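Local coordinates for adherence and virulence protein A (Streptococcus pneumoniae, PDB 6PON) that probably binds fibronectin and so supports adherence of pneumococci to host tissue, at residues 89-94 with 98-103; 33-38 with 116-121. All coordinates share one frame; numbering follows the deposited sequence.

Both contacts lie in the part of the chain that holds two antiparallel sheets. Contact 1 joins neighbouring strands, 87-93 and 99-107, at one edge of the five-stranded sheet; contact 2 is packing between strand 113-121, next in that same sheet, and strand 34-41 of the four-stranded sheet. Their centres are about 10 Å apart, and strand 99-107 meets strand 113-121 directly, with probable backbone hydrogen bonds from Leu118 N to Ile102 O and from Ile120 N to Val100 O. Along the chain the hairpin of contact 1 is nested inside the long loop closed by contact 2. One contact thus pairs two strands at the sheet's edge, and the other packs that sheet against the four-stranded one.

Contact 1 of 2, residues 89-94 with 98-103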
ATOM      1  N   GLU B  89      -2.637 -36.201 -19.668  1.00 22.97           N
ATOM      2  CA  GLU B  89      -2.528 -35.182 -20.701  1.00 25.86           C
ATOM      3  C   GLU B  89      -2.410 -33.773 -20.141  1.00 28.75           C
ATOM      4  O   GLU B  89      -1.624 -32.978 -20.659  1.00 25.73           O
ATOM      5  CB  GLU B  89      -3.713 -35.280 -21.656  1.00 28.10           C
ATOM      6  CG  GLU B  89      -3.474 -36.362 -22.701  1.00 31.32           C
ATOM      7  CD  GLU B  89      -4.666 -36.615 -23.585  1.00 37.01           C
ATOM      8  OE1 GLU B  89      -5.797 -36.216 -23.213  1.00 33.81           O
ATOM      9  OE2 GLU B  89      -4.459 -37.220 -24.660  1.00 37.67           O
ATOM     10  N   SER B  90      -3.153 -33.460 -19.081  1.00 24.81           N
ATOM     11  CA  SER B  90      -3.137 -32.136 -18.484  1.00 22.37           C
ATOM     12  C   SER B  90      -3.566 -32.261 -17.027  1.00 28.38           C
ATOM     13  O   SER B  90      -4.310 -33.181 -16.667  1.00 22.01           O
ATOM     14  CB  SER B  90      -4.077 -31.186 -19.224  1.00 22.04           C
ATOM     15  OG  SER B  90      -5.424 -31.584 -19.023  1.00 21.61           O
ATOM     16  N   ILE B  91      -3.087 -31.334 -16.188  1.00 21.99           N
ATOM     17  CA  ILE B  91      -3.492 -31.270 -14.787  1.00 22.04           C
ATOM     18  C   ILE B  91      -3.824 -29.820 -14.479  1.00 22.77           C
ATOM     19  O   ILE B  91      -2.948 -28.952 -14.548  1.00 25.16           O
ATOM     20  CB  ILE B  91      -2.407 -31.796 -13.830  1.00 24.07           C
ATOM     21  CG1 ILE B  91      -2.097 -33.265 -14.106  1.00 19.97           C
ATOM     22  CG2 ILE B  91      -2.842 -31.627 -12.376  1.00 18.52           C
ATOM     23  CD1 ILE B  91      -0.907 -33.763 -13.340  1.00 19.86           C
ATOM     24  N   GLU B  92      -5.080 -29.557 -14.122  1.00 19.61           N
ATOM     25  CA  GLU B  92      -5.586 -28.192 -14.126  1.00 25.15           C
ATOM     26  C   GLU B  92      -6.430 -27.936 -12.891  1.00 23.78           C
ATOM     27  O   GLU B  92      -7.316 -28.732 -12.556  1.00 20.15           O
ATOM     28  CB  GLU B  92      -6.418 -27.903 -15.393  1.00 23.73           C
ATOM     29  CG  GLU B  92      -5.699 -28.137 -16.734  1.00 24.41           C
ATOM     30  CD  GLU B  92      -4.500 -27.216 -16.945  1.00 28.29           C
ATOM     31  OE1 GLU B  92      -4.372 -26.211 -16.208  1.00 32.67           O
ATOM     32  OE2 GLU B  92      -3.672 -27.502 -17.838  1.00 30.93           O
ATOM     33  N   GLN B  93      -6.153 -26.816 -12.227  1.00 23.66           N
ATOM     34  CA  GLN B  93      -7.066 -26.273 -11.234  1.00 21.75           C
ATOM     35  C   GLN B  93      -8.185 -25.519 -11.941  1.00 21.64           C
ATOM     36  O   GLN B  93      -7.949 -24.818 -12.929  1.00 24.81           O
ATOM     37  CB  GLN B  93      -6.311 -25.340 -10.285  1.00 20.55           C
ATOM     38  CG  GLN B  93      -7.147 -24.705  -9.205  1.00 19.95           C
ATOM     39  CD  GLN B  93      -6.327 -23.788  -8.326  1.00 22.87           C
ATOM     40  OE1 GLN B  93      -5.197 -23.421  -8.669  1.00 21.52           O
ATOM     41  NE2 GLN B  93      -6.881 -23.428  -7.176  1.00 20.12           N
ATOM     42  N   VAL B  94      -9.408 -25.663 -11.439  1.00 22.96           N
ATOM     43  CA  VAL B  94     -10.512 -24.832 -11.913  1.00 25.23           C
ATOM     44  C   VAL B  94     -10.412 -23.483 -11.218  1.00 24.16           C
ATOM     45  O   VAL B  94     -10.668 -23.379 -10.016  1.00 27.26           O
ATOM     46  CB  VAL B  94     -11.875 -25.476 -11.647  1.00 26.81           C
ATOM     47  CG1 VAL B  94     -12.967 -24.601 -12.242  1.00 22.30           C
ATOM     48  CG2 VAL B  94     -11.933 -26.878 -12.214  1.00 20.22           C
ATOM     49  N   ARG B  98     -11.181 -25.102  -5.071  1.00 20.49           N
ATOM     50  CA  ARG B  98     -10.557 -26.335  -4.586  1.00 19.45           C
ATOM     51  C   ARG B  98     -11.020 -27.541  -5.409  1.00 23.95           C
ATOM     52  O   ARG B  98     -11.635 -28.482  -4.910  1.00 23.25           O
ATOM     53  CB  ARG B  98     -10.851 -26.527  -3.100  1.00 19.09           C
ATOM     54  CG  ARG B  98     -10.141 -25.510  -2.151  1.00 23.95           C
ATOM     55  CD  ARG B  98     -10.848 -25.421  -0.797  1.00 16.95           C
ATOM     56  NE  ARG B  98     -12.258 -25.182  -1.073  1.00 29.17           N
ATOM     57  CZ  ARG B  98     -13.261 -25.479  -0.255  1.00 31.26           C
ATOM     58  NH1 ARG B  98     -13.025 -26.053   0.921  1.00 34.77           N
ATOM     59  NH2 ARG B  98     -14.508 -25.241  -0.642  1.00 35.09           N
ATOM     60  N   ILE B  99     -10.699 -27.495  -6.703  1.00 20.47           N
ATOM     61  CA  ILE B  99     -11.065 -28.536  -7.661  1.00 19.24           C
ATOM     62  C   ILE B  99      -9.908 -28.747  -8.622  1.00 18.02           C
ATOM     63  O   ILE B  99      -9.411 -27.782  -9.216  1.00 16.42           O
ATOM     64  CB  ILE B  99     -12.321 -28.173  -8.473  1.00 19.73           C
ATOM     65  CG1 ILE B  99     -13.425 -27.676  -7.555  1.00 17.93           C
ATOM     66  CG2 ILE B  99     -12.780 -29.383  -9.309  1.00 16.82           C
ATOM     67  CD1 ILE B  99     -14.685 -27.384  -8.263  1.00 15.67           C
ATOM     68  N   VAL B 100      -9.519 -30.007  -8.823  1.00 18.56           N
ATOM     69  CA  VAL B 100      -8.479 -30.354  -9.785  1.00 17.55           C
ATOM     70  C   VAL B 100      -9.025 -31.342 -10.798  1.00 17.27           C
ATOM     71  O   VAL B 100      -9.716 -32.305 -10.443  1.00 18.08           O
ATOM     72  CB  VAL B 100      -7.223 -30.936  -9.114  1.00 21.08           C
ATOM     73  CG1 VAL B 100      -6.225 -31.332 -10.173  1.00 15.35           C
ATOM     74  CG2 VAL B 100      -6.628 -29.913  -8.163  1.00 19.67           C
ATOM     75  N   GLU B 101      -8.684 -31.106 -12.064  1.00 22.17           N
ATOM     76  CA  GLU B 101      -9.084 -31.953 -13.170  1.00 19.52           C
ATOM     77  C   GLU B 101      -7.840 -32.488 -13.862  1.00 23.84           C
ATOM     78  O   GLU B 101      -6.930 -31.726 -14.211  1.00 20.63           O
ATOM     79  CB  GLU B 101      -9.974 -31.198 -14.155  1.00 19.15           C
ATOM     80  CG  GLU B 101     -11.313 -30.807 -13.532  1.00 20.60           C
ATOM     81  CD  GLU B 101     -12.246 -30.134 -14.506  1.00 22.23           C
ATOM     82  OE1 GLU B 101     -11.785 -29.700 -15.576  1.00 27.56           O
ATOM     83  OE2 GLU B 101     -13.448 -30.051 -14.200  1.00 26.20           O
ATOM     84  N   ILE B 102      -7.819 -33.804 -14.043  1.00 20.67           N
ATOM     85  CA  ILE B 102      -6.721 -34.532 -14.641  1.00 20.72           C
ATOM     86  C   ILE B 102      -7.287 -35.203 -15.878  1.00 23.49           C
ATOM     87  O   ILE B 102      -8.116 -36.122 -15.769  1.00 20.22           O
ATOM     88  CB  ILE B 102      -6.130 -35.575 -13.680  1.00 18.93           C
ATOM     89  CG1 ILE B 102      -5.592 -34.887 -12.427  1.00 18.20           C
ATOM     90  CG2 ILE B 102      -5.073 -36.419 -14.419  1.00 15.96           C
ATOM     91  CD1 ILE B 102      -5.223 -35.827 -11.310  1.00 17.10           C
ATOM     92  N   THR B 103      -6.854 -34.754 -17.049  1.00 19.47           N
ATOM     93  CA  THR B 103      -7.318 -35.352 -18.288  1.00 25.12           C
ATOM     94  C   THR B 103      -6.347 -36.443 -18.714  1.00 24.20           C
ATOM     95  O   THR B 103      -5.120 -36.271 -18.649  1.00 22.29           O
ATOM     96  CB  THR B 103      -7.477 -34.304 -19.390  1.00 23.08           C
ATOM     97  OG1 THR B 103      -8.224 -33.204 -18.876  1.00 28.95           O
ATOM     98  CG2 THR B 103      -8.257 -34.872 -20.528  1.00 23.41           C
TER
HETATM   99  O   HOH W   1      -7.004 -31.049 -16.874  1.00 24.14           O
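Ser90 and Thr103 face each other on the same side of two antiparallel strands that run at 166°. From Thr103 CB, 3.4 Å from Ser90 OG, the side chain forks: OG1 lies beside the backbone N (chi1 -49°), 3.2 Å from Ser90 OG, while the methyl CG2 reaches Glu89 OE1 at 3.9 Å. Glu89 OE1 is itself hydrogen-bonded to Gln115. Small hydroxyl residues suit this spot because a water fits between them: it bonds to both hydroxyls and donates to Glu101 O, 2.7 Å from the water oxygen. Further along, Glu92 and Glu101 exchange two backbone bonds, the one from Glu101 N to Glu92 O being nearly straight at 172°. The other face is mostly apolar, Gln93 excepted: beta-branched Ile91, Val100 and Ile102 suit an extended strand, and CG2 of Ile91 meets CG1 of Val100 at 4.0 Å on the face covered by helix 5-19, where Ile91 touches Val12 and Leu19, and Val100 touches Leu8. Near the turn, Val94 CG2 packs on Ile99 CG2. At the far end two consecutive residues, Glu89 and Ser90, lie opposite the single Thr103, whose O accepts a bond from Glu89 N (2.7 Å) and a weak one from Ser90 N: a classic beta bulge in a beta hairpin.

Contact 2 of 2, residues 33-38 with 116-121; sequences QELVLQ and ATLIIE
Two antiparallel sheets pack against each other here, and between these two segments only leucines meet, Leu118 of strand 113-121 touching Leu35 and Leu37 of strand 34-41. The backbones stay well apart, the nearest pair of CA atoms being those of Leu35 and Ile120 at 10.0 Å, and no hydrogen bond crosses between the segments. Leu118 holds its CG opposite the backbone N (chi1 178°), which carries both methyls out toward the other sheet. There CD2 sits between the two leucines, 3.9 Å from Leu37 CD1 and 4.1 Å from Leu35 CD2, and CD1 also meets Leu35 CD2; each pair of side chains approaches tip to tip. Residues 35 and 37 are two apart on one strand, so alternation puts both on the same face, and Val36 between them turns to the other, where it packs on Leu49 and Arg47. This is face-to-face packing between sheets of four and five strands. Leucine suits the task because its branched end presents methyls to the opposing sheet and carries no polar atom to be satisfied. All three are buried; Leu35 and Leu37 also rest on Ile27 of strand 23-28, while Ile120, two residues beyond Leu118, packs against Leu50 of strand 44-51.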
ATOM      1  N   GLN B  33     -12.184 -43.271   1.187  1.00 25.31           N
ATOM      2  CA  GLN B  33     -12.306 -42.050   0.407  1.00 23.36           C
ATOM      3  C   GLN B  33     -10.957 -41.556  -0.090  1.00 27.89           C
ATOM      4  O   GLN B  33     -10.762 -40.354  -0.288  1.00 27.10           O
ATOM      5  CB  GLN B  33     -12.994 -40.959   1.214  1.00 30.59           C
ATOM      6  CG  GLN B  33     -14.101 -41.460   2.128  1.00 31.13           C
ATOM      7  CD  GLN B  33     -14.441 -40.420   3.175  1.00 41.65           C
ATOM      8  OE1 GLN B  33     -15.164 -39.456   2.887  1.00 46.45           O
ATOM      9  NE2 GLN B  33     -13.890 -40.582   4.390  1.00 36.34           N
ATOM     10  N   GLU B  34     -10.013 -42.463  -0.288  1.00 24.74           N
ATOM     11  CA  GLU B  34      -8.699 -42.067  -0.755  1.00 22.01           C
ATOM     12  C   GLU B  34      -8.296 -42.906  -1.954  1.00 20.65           C
ATOM     13  O   GLU B  34      -8.532 -44.114  -1.993  1.00 24.68           O
ATOM     14  CB  GLU B  34      -7.667 -42.186   0.371  1.00 23.89           C
ATOM     15  CG  GLU B  34      -8.093 -41.467   1.632  1.00 25.16           C
ATOM     16  CD  GLU B  34      -6.927 -40.978   2.454  1.00 30.47           C
ATOM     17  OE1 GLU B  34      -7.136 -40.033   3.245  1.00 43.04           O
ATOM     18  OE2 GLU B  34      -5.806 -41.513   2.312  1.00 27.45           O
ATOM     19  N   LEU B  35      -7.688 -42.253  -2.934  1.00 22.22           N
ATOM     20  CA  LEU B  35      -7.246 -42.885  -4.167  1.00 18.56           C
ATOM     21  C   LEU B  35      -5.764 -42.592  -4.345  1.00 19.03           C
ATOM     22  O   LEU B  35      -5.346 -41.436  -4.228  1.00 22.05           O
ATOM     23  CB  LEU B  35      -8.056 -42.357  -5.367  1.00 18.47           C
ATOM     24  CG  LEU B  35      -7.610 -42.773  -6.768  1.00 19.43           C
ATOM     25  CD1 LEU B  35      -7.896 -44.266  -6.992  1.00 23.82           C
ATOM     26  CD2 LEU B  35      -8.243 -41.896  -7.852  1.00 14.28           C
ATOM     27  N   VAL B  36      -4.978 -43.627  -4.639  1.00 22.40           N
ATOM     28  CA  VAL B  36      -3.541 -43.508  -4.860  1.00 20.28           C
ATOM     29  C   VAL B  36      -3.192 -44.059  -6.238  1.00 22.66           C
ATOM     30  O   VAL B  36      -3.549 -45.193  -6.568  1.00 26.81           O
ATOM     31  CB  VAL B  36      -2.738 -44.232  -3.766  1.00 23.64           C
ATOM     32  CG1 VAL B  36      -1.243 -44.156  -4.060  1.00 21.59           C
ATOM     33  CG2 VAL B  36      -3.029 -43.614  -2.423  1.00 22.28           C
ATOM     34  N   LEU B  37      -2.484 -43.262  -7.030  1.00 18.80           N
ATOM     35  CA  LEU B  37      -2.024 -43.647  -8.355  1.00 23.63           C
ATOM     36  C   LEU B  37      -0.502 -43.742  -8.355  1.00 27.42           C
ATOM     37  O   LEU B  37       0.178 -42.794  -7.949  1.00 25.96           O
ATOM     38  CB  LEU B  37      -2.457 -42.624  -9.416  1.00 19.18           C
ATOM     39  CG  LEU B  37      -3.896 -42.127  -9.458  1.00 19.92           C
ATOM     40  CD1 LEU B  37      -4.105 -41.231 -10.660  1.00 17.89           C
ATOM     41  CD2 LEU B  37      -4.859 -43.307  -9.515  1.00 19.41           C
ATOM     42  N   GLN B  38       0.035 -44.867  -8.821  1.00 22.49           N
ATOM     43  CA  GLN B  38       1.448 -44.935  -9.164  1.00 26.16           C
ATOM     44  C   GLN B  38       1.601 -44.451 -10.600  1.00 30.09           C
ATOM     45  O   GLN B  38       0.955 -44.985 -11.512  1.00 30.28           O
ATOM     46  CB  GLN B  38       2.001 -46.349  -9.000  1.00 29.72           C
ATOM     47  CG  GLN B  38       3.515 -46.400  -8.828  1.00 39.82           C
ATOM     48  CD  GLN B  38       4.113 -47.692  -9.367  1.00 53.57           C
ATOM     49  OE1 GLN B  38       4.817 -47.685 -10.386  1.00 57.50           O
ATOM     50  NE2 GLN B  38       3.832 -48.813  -8.689  1.00 46.87           N
ATOM     51  N   ALA B 116     -10.840 -39.497 -20.609  1.00 23.33           N
ATOM     52  CA  ALA B 116     -11.611 -39.319 -19.388  1.00 22.98           C
ATOM     53  C   ALA B 116     -10.946 -38.259 -18.527  1.00 22.32           C
ATOM     54  O   ALA B 116      -9.760 -37.955 -18.683  1.00 23.86           O
ATOM     55  CB  ALA B 116     -11.755 -40.644 -18.615  1.00 18.25           C
ATOM     56  N   THR B 117     -11.719 -37.701 -17.603  1.00 22.74           N
ATOM     57  CA  THR B 117     -11.231 -36.678 -16.684  1.00 22.69           C
ATOM     58  C   THR B 117     -11.385 -37.179 -15.255  1.00 23.81           C
ATOM     59  O   THR B 117     -12.485 -37.571 -14.848  1.00 23.22           O
ATOM     60  CB  THR B 117     -11.995 -35.365 -16.839  1.00 22.97           C
ATOM     61  OG1 THR B 117     -12.104 -35.020 -18.225  1.00 28.66           O
ATOM     62  CG2 THR B 117     -11.275 -34.246 -16.075  1.00 23.98           C
ATOM     63  N   LEU B 118     -10.292 -37.182 -14.503  1.00 19.13           N
ATOM     64  CA  LEU B 118     -10.320 -37.557 -13.098  1.00 17.46           C
ATOM     65  C   LEU B 118     -10.385 -36.267 -12.294  1.00 18.32           C
ATOM     66  O   LEU B 118      -9.496 -35.423 -12.415  1.00 17.59           O
ATOM     67  CB  LEU B 118      -9.092 -38.393 -12.732  1.00 15.90           C
ATOM     68  CG  LEU B 118      -8.931 -38.850 -11.279  1.00 14.73           C
ATOM     69  CD1 LEU B 118     -10.036 -39.808 -10.867  1.00 12.32           C
ATOM     70  CD2 LEU B 118      -7.561 -39.466 -11.078  1.00 11.12           C
ATOM     71  N   ILE B 119     -11.450 -36.099 -11.510  1.00 18.97           N
ATOM     72  CA  ILE B 119     -11.767 -34.846 -10.832  1.00 16.40           C
ATOM     73  C   ILE B 119     -11.774 -35.078  -9.327  1.00 21.86           C
ATOM     74  O   ILE B 119     -12.467 -35.983  -8.840  1.00 18.59           O
ATOM     75  CB  ILE B 119     -13.140 -34.294 -11.255  1.00 17.33           C
ATOM     76  CG1 ILE B 119     -13.253 -34.134 -12.771  1.00 20.87           C
ATOM     77  CG2 ILE B 119     -13.435 -32.989 -10.498  1.00 15.43           C
ATOM     78  CD1 ILE B 119     -14.654 -33.677 -13.239  1.00 19.22           C
ATOM     79  N   ILE B 120     -11.050 -34.233  -8.585  1.00 20.11           N
ATOM     80  CA  ILE B 120     -11.151 -34.215  -7.131  1.00 21.02           C
ATOM     81  C   ILE B 120     -11.717 -32.866  -6.709  1.00 19.67           C
ATOM     82  O   ILE B 120     -11.237 -31.818  -7.150  1.00 18.49           O
ATOM     83  CB  ILE B 120      -9.806 -34.507  -6.426  1.00 22.37           C
ATOM     84  CG1 ILE B 120      -9.991 -34.464  -4.907  1.00 17.66           C
ATOM     85  CG2 ILE B 120      -8.676 -33.527  -6.853  1.00 19.49           C
ATOM     86  CD1 ILE B 120      -8.738 -34.820  -4.114  1.00 20.11           C
ATOM     87  N   GLU B 121     -12.758 -32.906  -5.882  1.00 20.82           N
ATOM     88  CA  GLU B 121     -13.367 -31.732  -5.278  1.00 20.55           C
ATOM     89  C   GLU B 121     -13.095 -31.805  -3.787  1.00 22.16           C
ATOM     90  O   GLU B 121     -13.499 -32.772  -3.130  1.00 19.80           O
ATOM     91  CB  GLU B 121     -14.872 -31.691  -5.530  1.00 18.95           C
ATOM     92  CG  GLU B 121     -15.278 -31.848  -6.981  1.00 22.86           C
ATOM     93  CD  GLU B 121     -16.767 -32.091  -7.103  1.00 28.35           C
ATOM     94  OE1 GLU B 121     -17.412 -32.210  -6.027  1.00 29.05           O
ATOM     95  OE2 GLU B 121     -17.284 -32.154  -8.247  1.00 21.68           O
TER